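Local coordinates for hypothetical protein (Staphylococcus aureus subsp. aureus, PDB 2IL5), which is of unknown function but belongs to the Hsp90 ATPase activator homolog 1-like family and has a Bet v 1-like helix-grip fold, at residues A[18-29]-A[155-166]. Sequence-based numbering, arbitrary orientation.
Sequences IEKLYKFSPELV and ELMFDKMYHVIE
Phe24 lies against Ile165 and Tyr162 in the apolar centre of the contact between segments 18-29 and 155-166. The CG2 methyl of Ile165 sits almost squarely over the Phe24 ring, 3.5 Å from its centroid and 7° off the normal, a CH-pi contact, while the other branch brings CD1 to 4.1 Å from Val29 CA. Around the rim of the Phe24 ring, CE2 comes within 3.4 Å of Tyr162 CD1, while CZ lies over one face of the tyrosine; the two planes are inclined at 50°. Tyr22 completes the aromatic cluster, its CD2 meeting the edge of the Tyr162 ring as the two side chains run past each other in opposite directions. Farther along Tyr22, CE1 packs 3.6 Å from CE of selenomethionine Met161, whose chain bends at chi3 (75°) to bring the methyl there. Toward the start of both segments, Ile18 CD1 rests 3.9 Å from Phe158 CE2, and Phe158 meets Phe122 of strand 118-128 edge-to-face. Polar pairs flank this core. Lys20 NZ donates to the syn lone pair of Glu155 OE1 at 2.7 Å, a salt bridge reached by bends at chi2 in both chains. At the other end, Lys23 forms a salt bridge with Glu166, its hydrogen bond from NZ to OE1 weak at 3.4 Å, and a weak hydrogen bond to Tyr162 OH. The long helix 136-166 thus lies against strand 12-22, an edge strand of the antiparallel sheet, and the start of helix 26-32; a long C-terminal helix packed on such a sheet is the helix-grip arrangement of Bet v 1-like proteins. Contact here rests chiefly on aromatic and aliphatic packing, with the close Lys20-Glu155 pair probably adding more electrostatic attraction than the looser one at Lys23.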
loop_
_atom_site.group_PDB
_atom_site.type_symbol
_atom_site.label_atom_id
_atom_site.label_comp_id
_atom_site.label_asym_id
_atom_site.label_seq_id
_atom_site.Cartn_x
_atom_site.Cartn_y
_atom_site.Cartn_z
ATOM N N ILE A 18 -3.452 -8.874 5.256
ATOM C CA ILE A 18 -4.695 -8.228 5.689
ATOM C C ILE A 18 -5.885 -8.664 4.828
ATOM O O ILE A 18 -5.809 -8.653 3.605
ATOM C CB ILE A 18 -4.579 -6.659 5.737
ATOM C CG1 ILE A 18 -3.537 -6.220 6.791
ATOM C CG2 ILE A 18 -5.967 -6.037 6.006
ATOM C CD1 ILE A 18 -3.298 -4.718 6.897
ATOM N N GLU A 19 -6.967 -9.083 5.481
ATOM C CA GLU A 19 -8.240 -9.361 4.796
ATOM C C GLU A 19 -9.287 -8.306 5.168
ATOM O O GLU A 19 -9.532 -8.061 6.355
ATOM C CB GLU A 19 -8.773 -10.758 5.141
ATOM C CG GLU A 19 -10.164 -11.009 4.570
ATOM C CD GLU A 19 -10.728 -12.377 4.900
ATOM O OE1 GLU A 19 -10.199 -13.071 5.795
ATOM O OE2 GLU A 19 -11.717 -12.760 4.253
ATOM N N LYS A 20 -9.879 -7.671 4.155
ATOM C CA LYS A 20 -11.038 -6.783 4.362
ATOM C C LYS A 20 -12.258 -7.238 3.560
ATOM O O LYS A 20 -12.127 -7.644 2.406
ATOM C CB LYS A 20 -10.702 -5.357 3.957
ATOM C CG LYS A 20 -9.631 -4.696 4.796
ATOM C CD LYS A 20 -10.147 -4.483 6.188
ATOM C CE LYS A 20 -9.060 -3.955 7.081
ATOM N NZ LYS A 20 -9.650 -3.645 8.419
ATOM N N LEU A 21 -13.434 -7.154 4.186
ATOM C CA LEU A 21 -14.745 -7.409 3.536
ATOM C C LEU A 21 -15.538 -6.093 3.391
ATOM O O LEU A 21 -15.829 -5.422 4.368
ATOM C CB LEU A 21 -15.570 -8.427 4.335
ATOM C CG LEU A 21 -15.011 -9.851 4.516
ATOM C CD1 LEU A 21 -15.904 -10.664 5.462
ATOM C CD2 LEU A 21 -14.867 -10.602 3.213
ATOM N N TYR A 22 -15.840 -5.719 2.149
ATOM C CA TYR A 22 -16.589 -4.502 1.868
ATOM C C TYR A 22 -17.867 -4.861 1.165
ATOM O O TYR A 22 -17.943 -5.910 0.525
ATOM C CB TYR A 22 -15.784 -3.560 0.976
ATOM C CG TYR A 22 -14.476 -3.152 1.572
ATOM C CD1 TYR A 22 -13.256 -3.507 0.964
ATOM C CD2 TYR A 22 -14.442 -2.439 2.777
ATOM C CE1 TYR A 22 -12.043 -3.131 1.540
ATOM C CE2 TYR A 22 -13.255 -2.064 3.351
ATOM C CZ TYR A 22 -12.048 -2.412 2.729
ATOM O OH TYR A 22 -10.878 -2.011 3.327
ATOM N N LYS A 23 -18.850 -3.972 1.281
ATOM C CA LYS A 23 -20.091 -4.045 0.526
ATOM C C LYS A 23 -19.919 -3.586 -0.934
ATOM O O LYS A 23 -20.724 -3.922 -1.798
ATOM C CB LYS A 23 -21.164 -3.177 1.204
ATOM C CG LYS A 23 -20.787 -1.689 1.203
ATOM C CD LYS A 23 -21.805 -0.814 1.873
ATOM C CE LYS A 23 -21.233 0.577 2.049
ATOM N NZ LYS A 23 -21.840 1.281 3.215
ATOM N N PHE A 24 -18.895 -2.781 -1.191
ATOM C CA PHE A 24 -18.611 -2.289 -2.546
ATOM C C PHE A 24 -18.295 -3.411 -3.524
ATOM O O PHE A 24 -17.753 -4.417 -3.109
ATOM C CB PHE A 24 -17.402 -1.368 -2.502
ATOM C CG PHE A 24 -17.520 -0.280 -1.509
ATOM C CD1 PHE A 24 -18.564 0.636 -1.589
ATOM C CD2 PHE A 24 -16.589 -0.158 -0.490
ATOM C CE1 PHE A 24 -18.675 1.669 -0.642
ATOM C CE2 PHE A 24 -16.690 0.865 0.448
ATOM C CZ PHE A 24 -17.725 1.778 0.369
ATOM N N SER A 25 -18.630 -3.214 -4.805
ATOM C CA SER A 25 -18.226 -4.118 -5.901
ATOM C C SER A 25 -16.677 -4.191 -6.085
ATOM O O SER A 25 -15.972 -3.208 -5.790
ATOM C CB SER A 25 -18.897 -3.704 -7.216
ATOM O OG SER A 25 -18.298 -2.533 -7.744
ATOM N N PRO A 26 -16.146 -5.358 -6.540
ATOM C CA PRO A 26 -14.692 -5.491 -6.791
ATOM C C PRO A 26 -14.174 -4.381 -7.672
ATOM O O PRO A 26 -13.119 -3.831 -7.415
ATOM C CB PRO A 26 -14.580 -6.844 -7.509
ATOM C CG PRO A 26 -15.674 -7.633 -6.921
ATOM C CD PRO A 26 -16.839 -6.636 -6.774
ATOM N N GLU A 27 -14.929 -4.074 -8.709
ATOM C CA GLU A 27 -14.692 -2.918 -9.549
ATOM C C GLU A 27 -14.495 -1.581 -8.827
ATOM O O GLU A 27 -13.663 -0.778 -9.248
ATOM C CB GLU A 27 -15.852 -2.755 -10.521
ATOM C CG GLU A 27 -16.047 -1.314 -10.960
ATOM C CD GLU A 27 -16.923 -1.170 -12.161
ATOM O OE1 GLU A 27 -18.069 -1.674 -12.133
ATOM O OE2 GLU A 27 -16.466 -0.527 -13.124
ATOM N N LEU A 28 -15.314 -1.309 -7.807
ATOM C CA LEU A 28 -15.182 -0.058 -7.027
ATOM C C LEU A 28 -13.931 -0.059 -6.149
ATOM O O LEU A 28 -13.242 0.953 -6.065
ATOM C CB LEU A 28 -16.434 0.260 -6.208
ATOM C CG LEU A 28 -17.634 0.836 -6.992
ATOM C CD1 LEU A 28 -18.763 1.081 -6.035
ATOM C CD2 LEU A 28 -17.323 2.127 -7.789
ATOM N N VAL A 29 -13.639 -1.196 -5.515
ATOM C CA VAL A 29 -12.401 -1.344 -4.754
ATOM C C VAL A 29 -11.144 -1.342 -5.637
ATOM O O VAL A 29 -10.145 -0.706 -5.289
ATOM C CB VAL A 29 -12.428 -2.579 -3.830
ATOM C CG1 VAL A 29 -11.165 -2.602 -2.961
ATOM C CG2 VAL A 29 -13.680 -2.513 -2.941
ATOM N N GLU A 155 -3.915 -0.450 7.840
ATOM C CA GLU A 155 -5.275 -0.324 8.382
ATOM C C GLU A 155 -5.799 1.085 8.249
ATOM O O GLU A 155 -6.955 1.269 7.840
ATOM C CB GLU A 155 -5.361 -0.695 9.861
ATOM C CG GLU A 155 -5.153 -2.162 10.222
ATOM C CD GLU A 155 -6.124 -3.137 9.572
ATOM O OE1 GLU A 155 -7.222 -2.719 9.181
ATOM O OE2 GLU A 155 -5.799 -4.342 9.485
ATOM N N LEU A 156 -4.983 2.078 8.632
ATOM C CA LEU A 156 -5.413 3.491 8.589
ATOM C C LEU A 156 -5.649 3.916 7.161
ATOM O O LEU A 156 -6.568 4.682 6.892
ATOM C CB LEU A 156 -4.387 4.446 9.193
ATOM C CG LEU A 156 -4.272 4.771 10.660
ATOM C CD1 LEU A 156 -2.994 5.588 10.874
ATOM C CD2 LEU A 156 -5.483 5.505 11.154
HETATM N N MSE A 157 -4.804 3.410 6.258
HETATM C CA MSE A 157 -4.947 3.638 4.808
HETATM C C MSE A 157 -6.203 3.044 4.174
HETATM O O MSE A 157 -6.803 3.655 3.297
HETATM C CB MSE A 157 -3.766 3.041 4.066
HETATM C CG MSE A 157 -2.740 4.041 3.657
HETATM SE SE MSE A 157 -1.382 3.099 2.626
HETATM C CE MSE A 157 -0.109 3.021 4.052
ATOM N N PHE A 158 -6.533 1.813 4.559
ATOM C CA PHE A 158 -7.656 1.125 3.960
ATOM C C PHE A 158 -8.946 1.715 4.492
ATOM O O PHE A 158 -9.967 1.694 3.816
ATOM C CB PHE A 158 -7.624 -0.365 4.265
ATOM C CG PHE A 158 -6.429 -1.057 3.731
ATOM C CD1 PHE A 158 -5.786 -0.607 2.574
ATOM C CD2 PHE A 158 -5.948 -2.192 4.356
ATOM C CE1 PHE A 158 -4.676 -1.279 2.068
ATOM C CE2 PHE A 158 -4.863 -2.846 3.836
ATOM C CZ PHE A 158 -4.222 -2.381 2.696
ATOM N N ASP A 159 -8.925 2.220 5.713
ATOM C CA ASP A 159 -10.170 2.768 6.173
ATOM C C ASP A 159 -10.415 4.202 5.635
ATOM O O ASP A 159 -11.542 4.593 5.347
ATOM C CB ASP A 159 -10.560 2.371 7.627
ATOM C CG ASP A 159 -9.729 3.012 8.705
ATOM O OD1 ASP A 159 -9.379 4.212 8.621
ATOM O OD2 ASP A 159 -9.506 2.321 9.728
ATOM N N LYS A 160 -9.321 4.900 5.354
ATOM C CA LYS A 160 -9.365 6.058 4.480
ATOM C C LYS A 160 -9.828 5.738 3.044
ATOM O O LYS A 160 -10.692 6.408 2.505
ATOM C CB LYS A 160 -8.007 6.707 4.466
ATOM C CG LYS A 160 -7.962 7.993 3.729
ATOM C CD LYS A 160 -7.341 9.056 4.596
ATOM C CE LYS A 160 -5.825 9.049 4.648
ATOM N NZ LYS A 160 -5.509 10.243 5.553
HETATM N N MSE A 161 -9.235 4.734 2.417
HETATM C CA MSE A 161 -9.716 4.236 1.149
HETATM C C MSE A 161 -11.231 3.921 1.179
HETATM O O MSE A 161 -11.935 4.182 0.210
HETATM C CB MSE A 161 -8.918 2.993 0.713
HETATM C CG MSE A 161 -9.305 2.437 -0.685
HETATM SE SE MSE A 161 -8.817 0.550 -0.804
HETATM C CE MSE A 161 -10.201 -0.283 0.265
ATOM N N TYR A 162 -11.710 3.341 2.275
ATOM C CA TYR A 162 -13.113 2.993 2.408
ATOM C C TYR A 162 -14.079 4.218 2.276
ATOM O O TYR A 162 -15.081 4.129 1.571
ATOM C CB TYR A 162 -13.366 2.213 3.709
ATOM C CG TYR A 162 -14.843 1.948 3.965
ATOM C CD1 TYR A 162 -15.441 0.746 3.570
ATOM C CD2 TYR A 162 -15.656 2.917 4.573
ATOM C CE1 TYR A 162 -16.812 0.511 3.793
ATOM C CE2 TYR A 162 -17.009 2.690 4.787
ATOM C CZ TYR A 162 -17.576 1.483 4.392
ATOM O OH TYR A 162 -18.921 1.263 4.611
ATOM N N HIS A 163 -13.757 5.328 2.950
ATOM C CA HIS A 163 -14.539 6.559 2.875
ATOM C C HIS A 163 -14.417 7.259 1.539
ATOM O O HIS A 163 -15.382 7.821 1.071
ATOM C CB HIS A 163 -14.177 7.510 4.001
ATOM C CG HIS A 163 -14.513 6.979 5.357
ATOM N ND1 HIS A 163 -15.759 7.134 5.930
ATOM C CD2 HIS A 163 -13.769 6.282 6.248
ATOM C CE1 HIS A 163 -15.763 6.567 7.125
ATOM N NE2 HIS A 163 -14.567 6.038 7.340
ATOM N N VAL A 164 -13.254 7.201 0.902
ATOM C CA VAL A 164 -13.102 7.742 -0.445
ATOM C C VAL A 164 -14.045 6.993 -1.391
ATOM O O VAL A 164 -14.660 7.603 -2.268
ATOM C CB VAL A 164 -11.646 7.615 -0.950
ATOM C CG1 VAL A 164 -11.557 7.832 -2.492
ATOM C CG2 VAL A 164 -10.708 8.552 -0.172
ATOM N N ILE A 165 -14.169 5.675 -1.218
ATOM C CA ILE A 165 -15.112 4.902 -2.034
ATOM C C ILE A 165 -16.586 5.225 -1.676
ATOM O O ILE A 165 -17.407 5.475 -2.562
ATOM C CB ILE A 165 -14.833 3.368 -1.995
ATOM C CG1 ILE A 165 -13.409 3.049 -2.432
ATOM C CG2 ILE A 165 -15.815 2.619 -2.924
ATOM C CD1 ILE A 165 -12.927 1.659 -2.010
ATOM N N GLU A 166 -16.893 5.231 -0.379
ATOM C CA GLU A 166 -18.204 5.559 0.148
ATOM C C GLU A 166 -18.745 6.913 -0.368
ATOM O O GLU A 166 -19.920 7.032 -0.668
ATOM C CB GLU A 166 -18.139 5.562 1.678
ATOM C CG GLU A 166 -19.428 5.972 2.385
ATOM C CD GLU A 166 -20.243 4.778 2.852
ATOM O OE1 GLU A 166 -21.280 4.465 2.189
ATOM O OE2 GLU A 166 -19.836 4.154 3.878
#